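Local coordinates for D-aminopeptidase (Burkholderia sp. LK4, PDB 5TZB), which probably cleaves beta-amino acid residues from the N-termini of peptides, as a beta-aminopeptidase of the Ntn-hydrolase class and peptidase family S58, at residues L54-V67 with D150-S162. Numbering follows the deposited sequence.
Sequences LNEENGDASIRTGV and DGLLNDIWGQHVS
Thr65 OG1 meets two partners: it donates to Asp150 OD2, 2.9 Å away and nearly in line with the carboxylate C-O bond, and it is hydrogen-bonded to Asn115 on strand 111-115. The site lies on a beta-hairpin of strands 48-56 and 63-71, the first of them the outer strand, within this chain, of a mixed sheet, where the loop between strand 144-148 and helix 163-172 folds against it. Asn154 ties the two together through its amide. Its OD1 takes the backbone N-H of Arg64 at 2.7 Å, with the donor tilted 28° from the carbonyl plane, while ND2 gives a bond to Asp150 OD1 from above the carboxylate, so both ends of the amide are held. One residue on, Asp155 N donates to Ser62 O at 3.0 Å. With CG anti to its own N (chi1 178°), Asp155 carries OD2 to His160 NE2, a 2.8 Å bond lying in the ring plane. That bond, with the groups over both faces, restrains the imidazole's rotation: Ile63 covers one face, a CH-pi contact with CG1 3.7 Å from the ring centroid. Over the opposite face, above the ring centre, sits the carbonyl oxygen of Gly158.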
ATOM      1  N   LEU C  54      19.270  29.230   9.889  1.00 34.84           N
ATOM      2  CA  LEU C  54      19.189  30.545   9.259  1.00 36.16           C
ATOM      3  C   LEU C  54      18.255  31.457  10.029  1.00 38.08           C
ATOM      4  O   LEU C  54      17.060  31.189  10.135  1.00 37.74           O
ATOM      5  CB  LEU C  54      18.704  30.426   7.818  1.00 35.55           C
ATOM      6  CG  LEU C  54      19.578  29.543   6.930  1.00 35.34           C
ATOM      7  CD1 LEU C  54      19.031  29.516   5.509  1.00 35.34           C
ATOM      8  CD2 LEU C  54      21.041  30.011   6.977  1.00 35.41           C
ATOM      9  N   ASN C  55      18.789  32.541  10.565  1.00 40.94           N
ATOM     10  CA  ASN C  55      17.947  33.499  11.245  1.00 43.31           C
ATOM     11  C   ASN C  55      18.425  34.891  10.833  1.00 45.85           C
ATOM     12  O   ASN C  55      19.537  35.305  11.173  1.00 45.78           O
ATOM     13  CB  ASN C  55      18.013  33.278  12.760  1.00 44.72           C
ATOM     14  CG  ASN C  55      17.231  34.315  13.555  1.00 47.16           C
ATOM     15  OD1 ASN C  55      16.754  35.325  13.021  1.00 48.45           O
ATOM     16  ND2 ASN C  55      17.105  34.069  14.853  1.00 47.70           N
ATOM     17  N   GLU C  56      17.574  35.617  10.113  1.00 47.98           N
ATOM     18  CA  GLU C  56      17.923  36.940   9.619  1.00 50.74           C
ATOM     19  C   GLU C  56      16.667  37.788   9.592  1.00 50.39           C
ATOM     20  O   GLU C  56      15.684  37.428   8.946  1.00 49.30           O
ATOM     21  CB  GLU C  56      18.546  36.859   8.218  1.00 53.32           C
ATOM     22  CG  GLU C  56      19.934  36.241   8.187  1.00 56.06           C
ATOM     23  CD  GLU C  56      21.045  37.254   8.362  1.00 59.60           C
ATOM     24  OE1 GLU C  56      20.890  38.400   7.885  1.00 61.41           O
ATOM     25  OE2 GLU C  56      22.076  36.899   8.980  1.00 60.42           O
ATOM     26  N   GLU C  57      16.711  38.917  10.293  1.00 51.30           N
ATOM     27  CA  GLU C  57      15.567  39.814  10.377  1.00 51.56           C
ATOM     28  C   GLU C  57      15.497  40.677   9.125  1.00 49.72           C
ATOM     29  O   GLU C  57      16.450  41.385   8.809  1.00 50.35           O
ATOM     30  CB  GLU C  57      15.686  40.694  11.628  1.00 55.24           C
ATOM     31  CG  GLU C  57      14.612  41.760  11.772  1.00 58.34           C
ATOM     32  CD  GLU C  57      13.299  41.200  12.269  1.00 60.01           C
ATOM     33  OE1 GLU C  57      13.286  40.039  12.738  1.00 59.74           O
ATOM     34  OE2 GLU C  57      12.280  41.923  12.189  1.00 61.63           O
ATOM     35  N   ASN C  58      14.366  40.639   8.421  1.00 47.97           N
ATOM     36  CA  ASN C  58      14.201  41.477   7.237  1.00 47.74           C
ATOM     37  C   ASN C  58      12.741  41.614   6.792  1.00 47.87           C
ATOM     38  O   ASN C  58      12.390  41.252   5.668  1.00 47.00           O
ATOM     39  CB  ASN C  58      15.042  40.905   6.089  1.00 46.77           C
ATOM     40  CG  ASN C  58      15.222  41.879   4.945  1.00 46.53           C
ATOM     41  OD1 ASN C  58      15.190  43.093   5.138  1.00 47.41           O
ATOM     42  ND2 ASN C  58      15.397  41.350   3.741  1.00 45.52           N
ATOM     43  N   GLY C  59      11.916  42.213   7.645  1.00 49.58           N
ATOM     44  CA  GLY C  59      10.493  42.363   7.385  1.00 50.93           C
ATOM     45  C   GLY C  59       9.728  41.133   6.910  1.00 50.60           C
ATOM     46  O   GLY C  59       9.712  40.101   7.583  1.00 50.62           O
ATOM     47  N   ASP C  60       9.116  41.213   5.732  1.00 49.71           N
ATOM     48  CA  ASP C  60       8.300  40.101   5.257  1.00 49.99           C
ATOM     49  C   ASP C  60       9.206  39.174   4.457  1.00 48.60           C
ATOM     50  O   ASP C  60       8.785  38.142   3.931  1.00 47.95           O
ATOM     51  CB  ASP C  60       7.130  40.647   4.423  1.00 51.98           C
ATOM     52  CG  ASP C  60       6.128  39.575   3.997  1.00 53.37           C
ATOM     53  OD1 ASP C  60       4.994  39.596   4.530  1.00 54.37           O
ATOM     54  OD2 ASP C  60       6.425  38.757   3.097  1.00 53.95           O
ATOM     55  N   ALA C  61      10.498  39.475   4.511  1.00 46.66           N
ATOM     56  CA  ALA C  61      11.500  38.665   3.842  1.00 45.25           C
ATOM     57  C   ALA C  61      12.435  38.063   4.879  1.00 43.17           C
ATOM     58  O   ALA C  61      13.540  37.632   4.556  1.00 42.17           O
ATOM     59  CB  ALA C  61      12.278  39.500   2.835  1.00 46.52           C
ATOM     60  N   SER C  62      11.976  38.050   6.131  1.00 41.56           N
ATOM     61  CA  SER C  62      12.732  37.459   7.230  1.00 39.16           C
ATOM     62  C   SER C  62      12.942  35.966   6.992  1.00 36.02           C
ATOM     63  O   SER C  62      12.070  35.274   6.462  1.00 34.40           O
ATOM     64  CB  SER C  62      12.031  37.688   8.574  1.00 38.25           C
ATOM     65  OG  SER C  62      12.036  39.060   8.922  1.00 39.64           O
ATOM     66  N   ILE C  63      14.110  35.484   7.387  1.00 35.20           N
ATOM     67  CA  ILE C  63      14.471  34.092   7.208  1.00 34.10           C
ATOM     68  C   ILE C  63      14.453  33.388   8.557  1.00 34.62           C
ATOM     69  O   ILE C  63      15.182  33.779   9.471  1.00 35.93           O
ATOM     70  CB  ILE C  63      15.850  33.949   6.566  1.00 33.88           C
ATOM     71  CG1 ILE C  63      15.910  34.748   5.263  1.00 34.67           C
ATOM     72  CG2 ILE C  63      16.158  32.488   6.304  1.00 33.03           C
ATOM     73  CD1 ILE C  63      17.309  34.804   4.639  1.00 34.44           C
ATOM     74  N   ARG C  64      13.593  32.386   8.701  1.00 34.09           N
ATOM     75  CA  ARG C  64      13.588  31.569   9.911  1.00 34.54           C
ATOM     76  C   ARG C  64      13.452  30.126   9.472  1.00 31.87           C
ATOM     77  O   ARG C  64      12.372  29.546   9.545  1.00 30.78           O
ATOM     78  CB  ARG C  64      12.433  31.963  10.844  1.00 37.66           C
ATOM     79  CG  ARG C  64      12.548  33.390  11.349  1.00 42.03           C
ATOM     80  CD  ARG C  64      13.752  33.601  12.260  1.00 45.91           C
ATOM     81  NE  ARG C  64      13.844  34.996  12.689  1.00 49.94           N
ATOM     82  CZ  ARG C  64      13.204  35.499  13.738  1.00 52.44           C
ATOM     83  NH1 ARG C  64      12.442  34.706  14.476  1.00 52.81           N
ATOM     84  NH2 ARG C  64      13.336  36.783  14.058  1.00 53.70           N
ATOM     85  N   THR C  65      14.556  29.547   9.014  1.00 30.06           N
ATOM     86  CA  THR C  65      14.517  28.225   8.419  1.00 29.03           C
ATOM     87  C   THR C  65      15.904  27.599   8.444  1.00 28.01           C
ATOM     88  O   THR C  65      16.804  28.105   9.107  1.00 28.61           O
ATOM     89  CB  THR C  65      13.987  28.281   6.956  1.00 20.64           C
ATOM     90  OG1 THR C  65      13.708  26.959   6.489  1.00 19.80           O
ATOM     91  CG2 THR C  65      14.991  28.951   6.030  1.00 26.13           C
ATOM     92  N   GLY C  66      16.071  26.495   7.727  1.00 27.22           N
ATOM     93  CA  GLY C  66      17.358  25.837   7.673  1.00 25.09           C
ATOM     94  C   GLY C  66      17.250  24.399   7.221  1.00 23.38           C
ATOM     95  O   GLY C  66      16.265  23.985   6.607  1.00 21.33           O
ATOM     96  N   VAL C  67      18.281  23.626   7.531  1.00 23.47           N
ATOM     97  CA  VAL C  67      18.305  22.245   7.130  1.00 23.63           C
ATOM     98  C   VAL C  67      18.993  21.405   8.211  1.00 23.79           C
ATOM     99  O   VAL C  67      19.977  21.833   8.818  1.00 23.32           O
ATOM    100  CB  VAL C  67      18.989  22.090   5.730  1.00 23.00           C
ATOM    101  CG1 VAL C  67      20.298  22.827   5.682  1.00 24.18           C
ATOM    102  CG2 VAL C  67      19.176  20.632   5.356  1.00 22.04           C
ATOM    103  N   ASP C 150       7.150  26.120   7.375  1.00 22.40           N
ATOM    104  CA  ASP C 150       7.418  27.252   8.264  1.00 23.91           C
ATOM    105  C   ASP C 150       6.937  28.585   7.679  1.00 25.72           C
ATOM    106  O   ASP C 150       7.542  29.618   7.914  1.00 26.19           O
ATOM    107  CB  ASP C 150       8.920  27.361   8.599  1.00 23.10           C
ATOM    108  CG  ASP C 150       9.829  27.378   7.357  1.00 21.95           C
ATOM    109  OD1 ASP C 150       9.366  27.690   6.244  1.00 22.81           O
ATOM    110  OD2 ASP C 150      11.038  27.106   7.504  1.00 19.96           O
ATOM    111  N   GLY C 151       5.846  28.545   6.921  1.00 26.63           N
ATOM    112  CA  GLY C 151       5.339  29.711   6.210  1.00 27.84           C
ATOM    113  C   GLY C 151       4.934  30.908   7.051  1.00 28.97           C
ATOM    114  O   GLY C 151       4.889  32.028   6.552  1.00 30.18           O
ATOM    115  N   LEU C 152       4.653  30.686   8.330  1.00 29.10           N
ATOM    116  CA  LEU C 152       4.227  31.776   9.204  1.00 30.30           C
ATOM    117  C   LEU C 152       5.397  32.649   9.664  1.00 30.84           C
ATOM    118  O   LEU C 152       5.355  33.879   9.532  1.00 32.53           O
ATOM    119  CB  LEU C 152       3.477  31.222  10.417  1.00 31.73           C
ATOM    120  CG  LEU C 152       2.662  32.257  11.201  1.00 34.61           C
ATOM    121  CD1 LEU C 152       1.533  32.855  10.356  1.00 34.28           C
ATOM    122  CD2 LEU C 152       2.103  31.618  12.459  1.00 35.61           C
ATOM    123  N   LEU C 153       6.438  32.010  10.191  1.00 29.45           N
ATOM    124  CA  LEU C 153       7.598  32.712  10.725  1.00 29.62           C
ATOM    125  C   LEU C 153       8.697  32.921   9.698  1.00 28.97           C
ATOM    126  O   LEU C 153       9.542  33.790   9.872  1.00 29.08           O
ATOM    127  CB  LEU C 153       8.164  31.959  11.941  1.00 29.46           C
ATOM    128  CG  LEU C 153       7.249  31.841  13.162  1.00 28.62           C
ATOM    129  CD1 LEU C 153       7.868  30.949  14.232  1.00 27.71           C
ATOM    130  CD2 LEU C 153       6.993  33.245  13.720  1.00 30.20           C
ATOM    131  N   ASN C 154       8.679  32.125   8.632  1.00 28.46           N
ATOM    132  CA  ASN C 154       9.725  32.162   7.609  1.00 28.20           C
ATOM    133  C   ASN C 154       9.186  32.639   6.267  1.00 27.95           C
ATOM    134  O   ASN C 154       8.030  32.370   5.925  1.00 27.98           O
ATOM    135  CB  ASN C 154      10.350  30.770   7.431  1.00 27.12           C
ATOM    136  CG  ASN C 154      11.440  30.742   6.372  1.00 27.41           C
ATOM    137  OD1 ASN C 154      12.398  31.516   6.431  1.00 28.27           O
ATOM    138  ND2 ASN C 154      11.278  29.872   5.376  1.00 26.52           N
ATOM    139  N   ASP C 155      10.031  33.325   5.505  1.00 28.19           N
ATOM    140  CA  ASP C 155       9.714  33.718   4.137  1.00 28.99           C
ATOM    141  C   ASP C 155       9.859  32.491   3.235  1.00 27.93           C
ATOM    142  O   ASP C 155      10.850  32.333   2.523  1.00 27.92           O
ATOM    143  CB  ASP C 155      10.640  34.859   3.694  1.00 30.31           C
ATOM    144  CG  ASP C 155      10.399  35.297   2.257  1.00 31.16           C
ATOM    145  OD1 ASP C 155       9.272  35.119   1.745  1.00 30.13           O
ATOM    146  OD2 ASP C 155      11.344  35.836   1.645  1.00 32.33           O
ATOM    147  N   ILE C 156       8.856  31.624   3.262  1.00 27.91           N
ATOM    148  CA  ILE C 156       9.000  30.312   2.650  1.00 27.82           C
ATOM    149  C   ILE C 156       8.985  30.393   1.122  1.00 27.95           C
ATOM    150  O   ILE C 156       9.525  29.511   0.449  1.00 27.08           O
ATOM    151  CB  ILE C 156       7.906  29.328   3.141  1.00 25.12           C
ATOM    152  CG1 ILE C 156       8.338  27.881   2.872  1.00 22.66           C
ATOM    153  CG2 ILE C 156       6.531  29.656   2.521  1.00 25.32           C
ATOM    154  CD1 ILE C 156       7.408  26.812   3.444  1.00 20.79           C
ATOM    155  N   TRP C 157       8.382  31.451   0.580  1.00 27.83           N
ATOM    156  CA  TRP C 157       8.372  31.661  -0.865  1.00 26.81           C
ATOM    157  C   TRP C 157       9.710  32.204  -1.346  1.00 27.35           C
ATOM    158  O   TRP C 157      10.022  32.149  -2.532  1.00 26.98           O
ATOM    159  CB  TRP C 157       7.237  32.605  -1.262  1.00 26.42           C
ATOM    160  CG  TRP C 157       5.895  31.947  -1.237  1.00 26.15           C
ATOM    161  CD1 TRP C 157       4.918  32.107  -0.289  1.00 26.49           C
ATOM    162  CD2 TRP C 157       5.370  31.019  -2.203  1.00 25.31           C
ATOM    163  NE1 TRP C 157       3.821  31.330  -0.604  1.00 25.93           N
ATOM    164  CE2 TRP C 157       4.075  30.651  -1.767  1.00 24.74           C
ATOM    165  CE3 TRP C 157       5.872  30.463  -3.385  1.00 24.87           C
ATOM    166  CZ2 TRP C 157       3.271  29.763  -2.483  1.00 23.32           C
ATOM    167  CZ3 TRP C 157       5.080  29.578  -4.087  1.00 24.16           C
ATOM    168  CH2 TRP C 157       3.789  29.234  -3.635  1.00 23.20           C
ATOM    169  N   GLY C 158      10.508  32.701  -0.407  1.00 27.91           N
ATOM    170  CA  GLY C 158      11.802  33.272  -0.718  1.00 27.83           C
ATOM    171  C   GLY C 158      12.844  32.223  -1.072  1.00 27.15           C
ATOM    172  O   GLY C 158      13.881  32.561  -1.641  1.00 27.70           O
ATOM    173  N   GLN C 159      12.582  30.971  -0.702  1.00 25.80           N
ATOM    174  CA  GLN C 159      13.476  29.842  -1.007  1.00 26.51           C
ATOM    175  C   GLN C 159      14.917  30.183  -0.640  1.00 27.00           C
ATOM    176  O   GLN C 159      15.797  30.249  -1.503  1.00 27.14           O
ATOM    177  CB  GLN C 159      13.342  29.427  -2.489  1.00 26.39           C
ATOM    178  CG  GLN C 159      11.976  28.768  -2.807  1.00 26.34           C
ATOM    179  CD  GLN C 159      11.816  28.307  -4.261  1.00 26.73           C
ATOM    180  OE1 GLN C 159      12.017  29.078  -5.197  1.00 28.06           O
ATOM    181  NE2 GLN C 159      11.430  27.050  -4.448  1.00 25.54           N
ATOM    182  N   HIS C 160      15.156  30.386   0.653  1.00 27.43           N
ATOM    183  CA  HIS C 160      16.438  30.929   1.107  1.00 29.39           C
ATOM    184  C   HIS C 160      17.480  29.863   1.456  1.00 29.90           C
ATOM    185  O   HIS C 160      18.611  30.197   1.810  1.00 31.35           O
ATOM    186  CB  HIS C 160      16.230  31.833   2.323  1.00 29.37           C
ATOM    187  CG  HIS C 160      15.387  33.035   2.041  1.00 30.09           C
ATOM    188  ND1 HIS C 160      15.888  34.177   1.456  1.00 31.18           N
ATOM    189  CD2 HIS C 160      14.083  33.287   2.306  1.00 30.28           C
ATOM    190  CE1 HIS C 160      14.922  35.071   1.345  1.00 32.47           C
ATOM    191  NE2 HIS C 160      13.817  34.556   1.854  1.00 32.08           N
ATOM    192  N   VAL C 161      17.111  28.587   1.359  1.00 28.63           N
ATOM    193  CA  VAL C 161      18.050  27.504   1.654  1.00 28.46           C
ATOM    194  C   VAL C 161      18.837  27.139   0.408  1.00 29.35           C
ATOM    195  O   VAL C 161      18.259  26.976  -0.667  1.00 29.63           O
ATOM    196  CB  VAL C 161      17.326  26.239   2.194  1.00 20.65           C
ATOM    197  CG1 VAL C 161      18.320  25.087   2.452  1.00 19.76           C
ATOM    198  CG2 VAL C 161      16.552  26.580   3.456  1.00 20.73           C
ATOM    199  N   SER C 162      20.153  27.001   0.556  1.00 29.94           N
ATOM    200  CA  SER C 162      21.034  26.748  -0.582  1.00 29.67           C
ATOM    201  C   SER C 162      21.952  25.550  -0.357  1.00 28.56           C
ATOM    202  O   SER C 162      22.000  24.987   0.738  1.00 28.01           O
ATOM    203  CB  SER C 162      21.885  27.982  -0.863  1.00 31.14           C
ATOM    204  OG  SER C 162      22.843  28.141   0.168  1.00 31.91           O
TER